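Local structure of arylamine n-acetyltransferase (Mycobacterium smegmatis, 1W5R) at residues A[35-40]-A[151-156]; A[126-131]-A[136-141]; A[170-175]-A[230-235]. The protein catalyses the transfer of an acetyl group to arylamines, probably from acetyl-CoA as in related enzymes. The protein carries 1 engineered substitution. All coordinates share one frame; numbering follows the deposited sequence.

Contact 1 (A[35-40]-A[151-156])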
loop_
_atom_site.group_PDB
_atom_site.type_symbol
_atom_site.label_atom_id
_atom_site.label_comp_id
_atom_site.label_asym_id
_atom_site.label_seq_id
_atom_site.Cartn_x
_atom_site.Cartn_y
_atom_site.Cartn_z
ATOM N N HIS A 35 7.997 -15.558 17.311
ATOM C CA HIS A 35 7.579 -16.497 16.269
ATOM C C HIS A 35 6.762 -15.771 15.181
ATOM O O HIS A 35 7.033 -15.925 13.978
ATOM C CB HIS A 35 6.801 -17.646 16.911
ATOM C CG HIS A 35 6.487 -18.781 15.983
ATOM N ND1 HIS A 35 6.944 -20.065 16.211
ATOM C CD2 HIS A 35 5.742 -18.841 14.850
ATOM C CE1 HIS A 35 6.495 -20.864 15.259
ATOM N NE2 HIS A 35 5.765 -20.147 14.420
ATOM N N ASN A 36 5.815 -14.939 15.613
ATOM C CA ASN A 36 4.961 -14.181 14.696
ATOM C C ASN A 36 5.773 -13.414 13.659
ATOM O O ASN A 36 5.415 -13.387 12.478
ATOM C CB ASN A 36 4.143 -13.132 15.467
ATOM C CG ASN A 36 2.908 -13.697 16.173
ATOM O OD1 ASN A 36 2.355 -14.768 15.839
ATOM N ND2 ASN A 36 2.438 -12.944 17.137
ATOM N N ARG A 37 6.836 -12.747 14.108
ATOM C CA ARG A 37 7.586 -11.879 13.207
ATOM C C ARG A 37 8.684 -12.577 12.431
ATOM O O ARG A 37 9.226 -11.999 11.495
ATOM C CB ARG A 37 8.183 -10.655 13.938
ATOM C CG ARG A 37 9.350 -10.967 14.883
ATOM C CD ARG A 37 9.915 -9.706 15.519
ATOM N NE ARG A 37 8.984 -9.095 16.474
ATOM C CZ ARG A 37 8.965 -9.341 17.785
ATOM N NH1 ARG A 37 8.085 -8.707 18.555
ATOM N NH2 ARG A 37 9.815 -10.223 18.336
ATOM N N SER A 38 9.027 -13.801 12.841
ATOM C CA SER A 38 10.212 -14.488 12.306
ATOM C C SER A 38 9.967 -15.636 11.331
ATOM O O SER A 38 10.790 -15.855 10.429
ATOM C CB SER A 38 11.062 -15.037 13.457
ATOM O OG SER A 38 11.484 -14.015 14.346
ATOM N N ILE A 39 8.887 -16.386 11.549
ATOM C CA ILE A 39 8.603 -17.560 10.716
ATOM C C ILE A 39 7.274 -17.284 10.003
ATOM O O ILE A 39 6.230 -17.203 10.648
ATOM C CB ILE A 39 8.539 -18.887 11.536
ATOM C CG1 ILE A 39 9.791 -19.060 12.417
ATOM C CG2 ILE A 39 8.377 -20.092 10.602
ATOM C CD1 ILE A 39 9.770 -20.346 13.280
ATOM N N PRO A 40 7.322 -17.107 8.678
ATOM C CA PRO A 40 6.091 -16.766 7.986
ATOM C C PRO A 40 5.146 -17.953 7.791
ATOM O O PRO A 40 5.574 -19.113 7.786
ATOM C CB PRO A 40 6.598 -16.253 6.638
ATOM C CG PRO A 40 7.836 -17.085 6.383
ATOM C CD PRO A 40 8.470 -17.202 7.753
ATOM N N GLN A 151 -7.740 -8.339 25.188
ATOM C CA GLN A 151 -6.765 -7.581 24.416
ATOM C C GLN A 151 -5.567 -8.458 24.066
ATOM O O GLN A 151 -5.248 -9.433 24.778
ATOM C CB GLN A 151 -6.315 -6.321 25.175
ATOM C CG GLN A 151 -7.465 -5.349 25.582
ATOM C CD GLN A 151 -8.269 -4.795 24.391
ATOM O OE1 GLN A 151 -7.765 -4.690 23.261
ATOM N NE2 GLN A 151 -9.513 -4.399 24.655
ATOM N N THR A 152 -4.933 -8.119 22.946
ATOM C CA THR A 152 -3.708 -8.773 22.472
ATOM C C THR A 152 -2.711 -7.686 22.052
ATOM O O THR A 152 -2.972 -6.482 22.244
ATOM C CB THR A 152 -3.995 -9.698 21.252
ATOM O OG1 THR A 152 -4.260 -8.902 20.082
ATOM C CG2 THR A 152 -5.183 -10.632 21.539
ATOM N N ARG A 153 -1.587 -8.097 21.456
ATOM C CA ARG A 153 -0.619 -7.139 20.901
ATOM C C ARG A 153 -1.202 -6.319 19.749
ATOM O O ARG A 153 -0.656 -5.275 19.385
ATOM C CB ARG A 153 0.672 -7.824 20.423
ATOM C CG ARG A 153 1.487 -8.532 21.484
ATOM C CD ARG A 153 2.871 -8.900 20.967
ATOM N NE ARG A 153 2.834 -9.714 19.747
ATOM C CZ ARG A 153 3.462 -9.425 18.606
ATOM N NH1 ARG A 153 4.209 -8.332 18.469
ATOM N NH2 ARG A 153 3.352 -10.251 17.579
ATOM N N HIS A 154 -2.301 -6.803 19.170
ATOM C CA HIS A 154 -2.957 -6.147 18.044
ATOM C C HIS A 154 -4.424 -5.915 18.403
ATOM O O HIS A 154 -4.689 -5.120 19.313
ATOM C CB HIS A 154 -2.740 -6.945 16.741
ATOM C CG HIS A 154 -1.293 -7.113 16.393
ATOM N ND1 HIS A 154 -0.684 -6.462 15.345
ATOM C CD2 HIS A 154 -0.317 -7.817 17.016
ATOM C CE1 HIS A 154 0.600 -6.792 15.313
ATOM N NE2 HIS A 154 0.844 -7.614 16.317
ATOM N N GLU A 155 -5.357 -6.603 17.742
ATOM C CA GLU A 155 -6.798 -6.355 17.926
ATOM C C GLU A 155 -7.327 -7.149 19.109
ATOM O O GLU A 155 -6.721 -8.140 19.521
ATOM C CB GLU A 155 -7.611 -6.783 16.685
ATOM C CG GLU A 155 -7.098 -6.303 15.361
ATOM C CD GLU A 155 -6.121 -7.274 14.718
ATOM O OE1 GLU A 155 -5.472 -8.067 15.431
ATOM O OE2 GLU A 155 -5.973 -7.205 13.489
ATOM N N PRO A 156 -8.479 -6.730 19.656
ATOM C CA PRO A 156 -9.166 -7.588 20.615
ATOM C C PRO A 156 -9.651 -8.906 19.986
ATOM O O PRO A 156 -10.069 -8.930 18.818
ATOM C CB PRO A 156 -10.377 -6.755 21.043
ATOM C CG PRO A 156 -10.114 -5.373 20.575
ATOM C CD PRO A 156 -9.153 -5.427 19.454
#

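Contact 2 (A[126-131]-A[136-141])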
loop_
_atom_site.group_PDB
_atom_site.type_symbol
_atom_site.label_atom_id
_atom_site.label_comp_id
_atom_site.label_asym_id
_atom_site.label_seq_id
_atom_site.Cartn_x
_atom_site.Cartn_y
_atom_site.Cartn_z
ATOM N N ARG A 126 -5.733 -22.522 31.503
ATOM C CA ARG A 126 -5.024 -22.788 30.255
ATOM C C ARG A 126 -5.103 -21.598 29.314
ATOM O O ARG A 126 -5.982 -20.741 29.460
ATOM C CB ARG A 126 -5.577 -24.034 29.567
ATOM C CG ARG A 126 -5.564 -25.283 30.454
ATOM C CD ARG A 126 -5.849 -26.535 29.656
ATOM N NE ARG A 126 -4.688 -26.960 28.861
ATOM C CZ ARG A 126 -3.717 -27.765 29.297
ATOM N NH1 ARG A 126 -3.740 -28.233 30.544
ATOM N NH2 ARG A 126 -2.708 -28.093 28.504
ATOM N N TYR A 127 -4.171 -21.564 28.361
ATOM C CA TYR A 127 -4.108 -20.506 27.364
ATOM C C TYR A 127 -4.244 -21.065 25.962
ATOM O O TYR A 127 -3.653 -22.102 25.638
ATOM C CB TYR A 127 -2.789 -19.753 27.484
ATOM C CG TYR A 127 -2.722 -18.979 28.766
ATOM C CD1 TYR A 127 -2.323 -19.595 29.958
ATOM C CD2 TYR A 127 -3.108 -17.644 28.799
ATOM C CE1 TYR A 127 -2.295 -18.867 31.158
ATOM C CE2 TYR A 127 -3.074 -16.917 29.976
ATOM C CZ TYR A 127 -2.674 -17.525 31.143
ATOM O OH TYR A 127 -2.663 -16.769 32.295
ATOM N N LEU A 128 -5.040 -20.384 25.146
ATOM C CA LEU A 128 -5.053 -20.648 23.705
ATOM C C LEU A 128 -3.840 -20.004 23.062
ATOM O O LEU A 128 -3.568 -18.815 23.261
ATOM C CB LEU A 128 -6.339 -20.122 23.069
ATOM C CG LEU A 128 -6.437 -20.304 21.544
ATOM C CD1 LEU A 128 -6.399 -21.777 21.144
ATOM C CD2 LEU A 128 -7.668 -19.599 21.025
ATOM N N VAL A 129 -3.098 -20.802 22.296
ATOM C CA VAL A 129 -1.932 -20.307 21.572
ATOM C C VAL A 129 -2.095 -20.747 20.122
ATOM O O VAL A 129 -2.349 -21.920 19.847
ATOM C CB VAL A 129 -0.614 -20.852 22.177
ATOM C CG1 VAL A 129 0.567 -20.432 21.334
ATOM C CG2 VAL A 129 -0.457 -20.330 23.619
ATOM N N ASP A 130 -1.977 -19.792 19.205
ATOM C CA ASP A 130 -2.150 -20.109 17.790
ATOM C C ASP A 130 -1.291 -19.158 16.992
ATOM O O ASP A 130 -1.620 -17.988 16.859
ATOM C CB ASP A 130 -3.627 -19.970 17.405
ATOM C CG ASP A 130 -3.892 -20.218 15.918
ATOM O OD1 ASP A 130 -2.983 -20.693 15.195
ATOM O OD2 ASP A 130 -5.043 -19.950 15.485
ATOM N N VAL A 131 -0.168 -19.662 16.504
ATOM C CA VAL A 131 0.723 -18.866 15.663
ATOM C C VAL A 131 0.648 -19.332 14.201
ATOM O O VAL A 131 1.493 -18.964 13.379
ATOM C CB VAL A 131 2.182 -18.871 16.183
ATOM C CG1 VAL A 131 2.254 -18.242 17.588
ATOM C CG2 VAL A 131 2.756 -20.297 16.188
ATOM N N GLN A 136 -4.161 -13.296 10.095
ATOM C CA GLN A 136 -5.020 -12.922 11.219
ATOM C C GLN A 136 -4.770 -13.785 12.465
ATOM O O GLN A 136 -5.614 -13.848 13.358
ATOM C CB GLN A 136 -6.502 -12.957 10.800
ATOM C CG GLN A 136 -7.460 -12.189 11.723
ATOM C CD GLN A 136 -7.082 -10.725 11.903
ATOM O OE1 GLN A 136 -6.765 -10.271 13.028
ATOM N NE2 GLN A 136 -7.095 -9.988 10.820
ATOM N N THR A 137 -3.610 -14.431 12.526
ATOM C CA THR A 137 -3.317 -15.303 13.674
ATOM C C THR A 137 -3.188 -14.506 14.971
ATOM O O THR A 137 -2.788 -13.321 14.957
ATOM C CB THR A 137 -2.033 -16.121 13.449
ATOM O OG1 THR A 137 -2.093 -17.323 14.235
ATOM C CG2 THR A 137 -0.769 -15.314 13.769
ATOM N N LEU A 138 -3.519 -15.152 16.085
ATOM C CA LEU A 138 -3.297 -14.551 17.407
ATOM C C LEU A 138 -1.845 -14.154 17.614
ATOM O O LEU A 138 -0.938 -14.920 17.300
ATOM C CB LEU A 138 -3.683 -15.518 18.516
ATOM C CG LEU A 138 -5.137 -15.528 18.987
ATOM C CD1 LEU A 138 -5.404 -16.715 19.892
ATOM C CD2 LEU A 138 -5.483 -14.241 19.729
ATOM N N THR A 139 -1.646 -12.945 18.149
ATOM C CA THR A 139 -0.306 -12.419 18.379
ATOM C C THR A 139 0.049 -12.351 19.861
ATOM O O THR A 139 1.125 -11.854 20.234
ATOM C CB THR A 139 -0.148 -11.036 17.733
ATOM O OG1 THR A 139 -1.072 -10.115 18.333
ATOM C CG2 THR A 139 -0.378 -11.136 16.199
ATOM N N SER A 140 -0.849 -12.884 20.684
ATOM C CA SER A 140 -0.607 -13.110 22.112
ATOM C C SER A 140 -1.244 -14.435 22.457
ATOM O O SER A 140 -2.198 -14.846 21.805
ATOM C CB SER A 140 -1.323 -12.049 22.972
ATOM O OG SER A 140 -0.956 -10.739 22.618
ATOM N N PRO A 141 -0.771 -15.087 23.536
ATOM C CA PRO A 141 -1.590 -16.131 24.122
ATOM C C PRO A 141 -2.797 -15.460 24.777
ATOM O O PRO A 141 -2.671 -14.330 25.273
ATOM C CB PRO A 141 -0.679 -16.730 25.202
ATOM C CG PRO A 141 0.261 -15.657 25.557
ATOM C CD PRO A 141 0.471 -14.845 24.300
HETATM O O HOH W 1 -5.483 -17.229 15.670
HETATM O O HOH W 2 -1.093 -17.119 19.930
#

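Contact 3 (A[170-175]-A[230-235])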
loop_
_atom_site.group_PDB
_atom_site.type_symbol
_atom_site.label_atom_id
_atom_site.label_comp_id
_atom_site.label_asym_id
_atom_site.label_seq_id
_atom_site.Cartn_x
_atom_site.Cartn_y
_atom_site.Cartn_z
ATOM N N ALA A 170 -12.169 -12.357 16.083
ATOM C CA ALA A 170 -11.282 -11.195 16.130
ATOM C C ALA A 170 -12.059 -9.952 15.742
ATOM O O ALA A 170 -12.935 -9.997 14.865
ATOM C CB ALA A 170 -10.119 -11.368 15.184
ATOM N N GLN A 171 -11.743 -8.839 16.399
ATOM C CA GLN A 171 -12.340 -7.567 16.038
ATOM C C GLN A 171 -11.486 -6.985 14.938
ATOM O O GLN A 171 -10.423 -6.398 15.187
ATOM C CB GLN A 171 -12.414 -6.627 17.245
ATOM C CG GLN A 171 -13.258 -5.392 16.980
ATOM C CD GLN A 171 -13.196 -4.439 18.141
ATOM O OE1 GLN A 171 -13.726 -4.722 19.215
ATOM N NE2 GLN A 171 -12.531 -3.318 17.939
ATOM N N VAL A 172 -11.933 -7.194 13.705
ATOM C CA VAL A 172 -11.159 -6.784 12.547
ATOM C C VAL A 172 -11.738 -5.481 12.007
ATOM O O VAL A 172 -12.861 -5.441 11.491
ATOM C CB VAL A 172 -11.165 -7.869 11.446
ATOM C CG1 VAL A 172 -10.336 -7.418 10.241
ATOM C CG2 VAL A 172 -10.667 -9.216 11.988
ATOM N N ARG A 173 -10.962 -4.412 12.155
ATOM C CA ARG A 173 -11.354 -3.074 11.704
ATOM C C ARG A 173 -12.765 -2.682 12.172
ATOM O O ARG A 173 -13.613 -2.240 11.384
ATOM C CB ARG A 173 -11.185 -2.940 10.184
ATOM C CG ARG A 173 -9.906 -3.586 9.672
ATOM C CD ARG A 173 -9.620 -3.233 8.243
ATOM N NE ARG A 173 -8.706 -2.101 8.189
ATOM C CZ ARG A 173 -9.063 -0.846 7.947
ATOM N NH1 ARG A 173 -10.333 -0.533 7.704
ATOM N NH2 ARG A 173 -8.128 0.095 7.921
ATOM N N GLY A 174 -13.003 -2.870 13.468
ATOM C CA GLY A 174 -14.271 -2.490 14.098
ATOM C C GLY A 174 -15.398 -3.493 13.988
ATOM O O GLY A 174 -16.475 -3.285 14.566
ATOM N N GLU A 175 -15.153 -4.586 13.262
ATOM C CA GLU A 175 -16.164 -5.613 13.028
ATOM C C GLU A 175 -15.684 -6.952 13.557
ATOM O O GLU A 175 -14.612 -7.432 13.177
ATOM C CB GLU A 175 -16.451 -5.765 11.520
ATOM C CG GLU A 175 -17.780 -5.188 11.025
ATOM C CD GLU A 175 -18.181 -5.727 9.648
ATOM O OE1 GLU A 175 -18.375 -6.958 9.509
ATOM O OE2 GLU A 175 -18.315 -4.914 8.710
ATOM N N ALA A 230 -2.126 -7.828 1.200
ATOM C CA ALA A 230 -2.861 -6.957 2.122
ATOM C C ALA A 230 -2.009 -6.625 3.347
ATOM O O ALA A 230 -1.334 -7.505 3.909
ATOM C CB ALA A 230 -4.163 -7.617 2.562
ATOM N N VAL A 231 -2.054 -5.366 3.767
ATOM C CA VAL A 231 -1.376 -4.929 4.977
ATOM C C VAL A 231 -2.412 -4.230 5.859
ATOM O O VAL A 231 -3.091 -3.305 5.418
ATOM C CB VAL A 231 -0.204 -3.955 4.667
ATOM C CG1 VAL A 231 0.557 -3.637 5.949
ATOM C CG2 VAL A 231 0.737 -4.530 3.599
ATOM N N HIS A 232 -2.551 -4.686 7.095
ATOM C CA HIS A 232 -3.393 -4.013 8.072
ATOM C C HIS A 232 -2.501 -3.372 9.125
ATOM O O HIS A 232 -1.730 -4.054 9.805
ATOM C CB HIS A 232 -4.368 -5.005 8.730
ATOM C CG HIS A 232 -5.542 -5.359 7.872
ATOM N ND1 HIS A 232 -6.635 -6.049 8.351
ATOM C CD2 HIS A 232 -5.791 -5.125 6.562
ATOM C CE1 HIS A 232 -7.510 -6.218 7.376
ATOM N NE2 HIS A 232 -7.020 -5.671 6.279
ATOM N N ARG A 233 -2.588 -2.048 9.224
ATOM C CA ARG A 233 -1.814 -1.283 10.189
ATOM C C ARG A 233 -2.806 -0.439 10.971
ATOM O O ARG A 233 -3.970 -0.330 10.595
ATOM C CB ARG A 233 -0.848 -0.330 9.488
ATOM C CG ARG A 233 0.142 -0.946 8.549
ATOM C CD ARG A 233 0.892 0.151 7.799
ATOM N NE ARG A 233 2.019 -0.398 7.052
ATOM C CZ ARG A 233 3.209 -0.664 7.582
ATOM N NH1 ARG A 233 3.445 -0.421 8.874
ATOM N NH2 ARG A 233 4.166 -1.170 6.819
ATOM N N SER A 234 -2.342 0.172 12.053
ATOM C CA SER A 234 -3.217 1.048 12.809
ATOM C C SER A 234 -3.557 2.278 11.944
ATOM O O SER A 234 -2.668 2.995 11.497
ATOM C CB SER A 234 -2.570 1.433 14.135
ATOM O OG SER A 234 -3.534 2.037 14.982
ATOM N N GLY A 235 -4.842 2.460 11.662
ATOM C CA GLY A 235 -5.307 3.644 10.930
ATOM C C GLY A 235 -5.433 3.500 9.419
ATOM O O GLY A 235 -5.934 4.415 8.758
HETATM O O HOH W 3 -6.402 -1.596 9.680
#

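Contact 1 (A[35-40]-A[151-156])
R153 reaches from the loop between strands 149-150 and 157-162 to N36 and R37 in the last turn of helix 25-38, so a helix end meets a loop that contains an ST turn at T152. The backbones stay well apart, with 10.9 Å between N36 CA and R153 CA, a gap that suits the long chain of arginine. From its CB, directed at the helix, the R153 chain continues with CG anti to the carbonyl carbon and then bends at chi3 (-56°), which sets the guanidinium beside the helix. NE donates to the carbonyl oxygen of T139. H154 NE2 lies over one face of the guanidinium, near its rim. At the tip the two terminal nitrogens part company. NH1 forms a salt bridge to D218, and R37, its chain likewise bent at chi3, brings its own NH1 within 3.9 Å of R153 NH1 to bind the same carboxylate. The two guanidinium planes stand 78° apart, and the shared aspartate probably offsets their like charges. NH2 comes to the side chain of N36, with R153 NH2 3.7 Å from N36 CB; the amide meets the guanidinium at its edge, their planes nearly coplanar, an approach that a short, flat side chain such as asparagine allows. T152 gives the turn its shape, since a hydroxyl can accept and donate at once: T152 OG1 accepts from H154 N at 3.0 Å, while T152 OG1 donates to E155 O at 2.6 Å.

Contact 2 (A[126-131]-A[136-141])
Y127 meets P141 through its CB, 4.3 Å from P141 CB, and the proline carbon lies oblique to the phenol ring. The other flat group is the carboxylate of D130, near which T137 brings its hydroxyl, T137 OG1 lying 3.6 Å from D130 OD1. OD1 accepts from N77 ND2 and G132 N; OD2 is hydrogen-bonded to H113 NE2 and also accepts a hydrogen bond from a water, 2.8 Å from D130 OD2, which in turn accepts from L138 N. A buried aspartate with so many partners is held firmly in orientation. Its hydrogen bond to H113 is consistent with the Asp-His pair of the Cys-His-Asp triad of arylamine N-acetyltransferases, although in this engineered variant glutamine replaces the triad cysteine: D130 follows strand 127-129, and H113 belongs to the adjoining strand 111-119. Threonine suits its place because its hydroxyl works twice. With OG1 anti to its own backbone N (chi1 -155°), T137 OG1 donates to D130 O at 2.7 Å, arriving from above the carbonyl plane, 55° out of it, and accepts from F133 N. Apolar side chains also meet: L128 and L138 cross at about a right angle, with L128 CD2 3.8 Å from L138 CD1. V129 runs alongside P141, V129 CG2 being 3.9 Å from P141 CB. P141 CA also gives a CA-H...O contact to L128 O at 3.4 Å, just before strand 142-143 begins.

Contact 3 (A[170-175]-A[230-235])
V172 and R173, which touch H232, stand at a type I' turn from V172 to E175, a tight hairpin joining strands 165-172 and 175-182 and closed by V172 N to E175 O and E175 N to V172 O bonds. Both central residues have positive phi, which comes readily to G174 and which R173 also adopts. H232, on strand 228-233 of the other sheet, points at this turn. R173 places its CD over one face of the imidazole: R173 CD is 4.1 Å from the centroid of the H232 ring and 24° off its normal, a CH-pi contact, the same CD lying 3.8 Å from H232 CE1. V172 comes to the ring from the side, V172 CG1 reaching H232 CE1 at the edge at 4.2 Å. The arginine chain then bends at chi3 (95°), which lifts the guanidinium away from the ring face. R173 NE donates to a water at 2.8 Å, and that water donates to R233 O, linking the hairpin to the end of the other strand. R173 NH2 makes a salt bridge to D243 of the second subunit, so the turn also meets the subunit interface. A long arginine suits this place because its CD packs on the ring while its charge goes onward. With R173 NE only 4.4 Å from H232 NE2, the positive charge would probably disfavour protonation of this histidine, although the salt bridge should temper the effect.

Contact 2 is nested along the chain inside the loop that contact 1 closes, and contact 3 follows both. The centres of contacts 1 and 2 are about 8 Å apart, those of contacts 1 and 3 about 13 Å, and those of contacts 2 and 3 about 17 Å. Segment 151-156 is central to the set: it touches segment 136-141 and, through P156, pairs with Q171 of segment 170-175. Contacts 2 and 3 share the eight-stranded sheet, with Q136 packing on V172. Contact 2 holds D130, probably the active-site aspartate; contact 1 ties the neighbouring loop 151-156 to helix 25-38, and contact 3 joins this sheet to the five-stranded one at the second subunit.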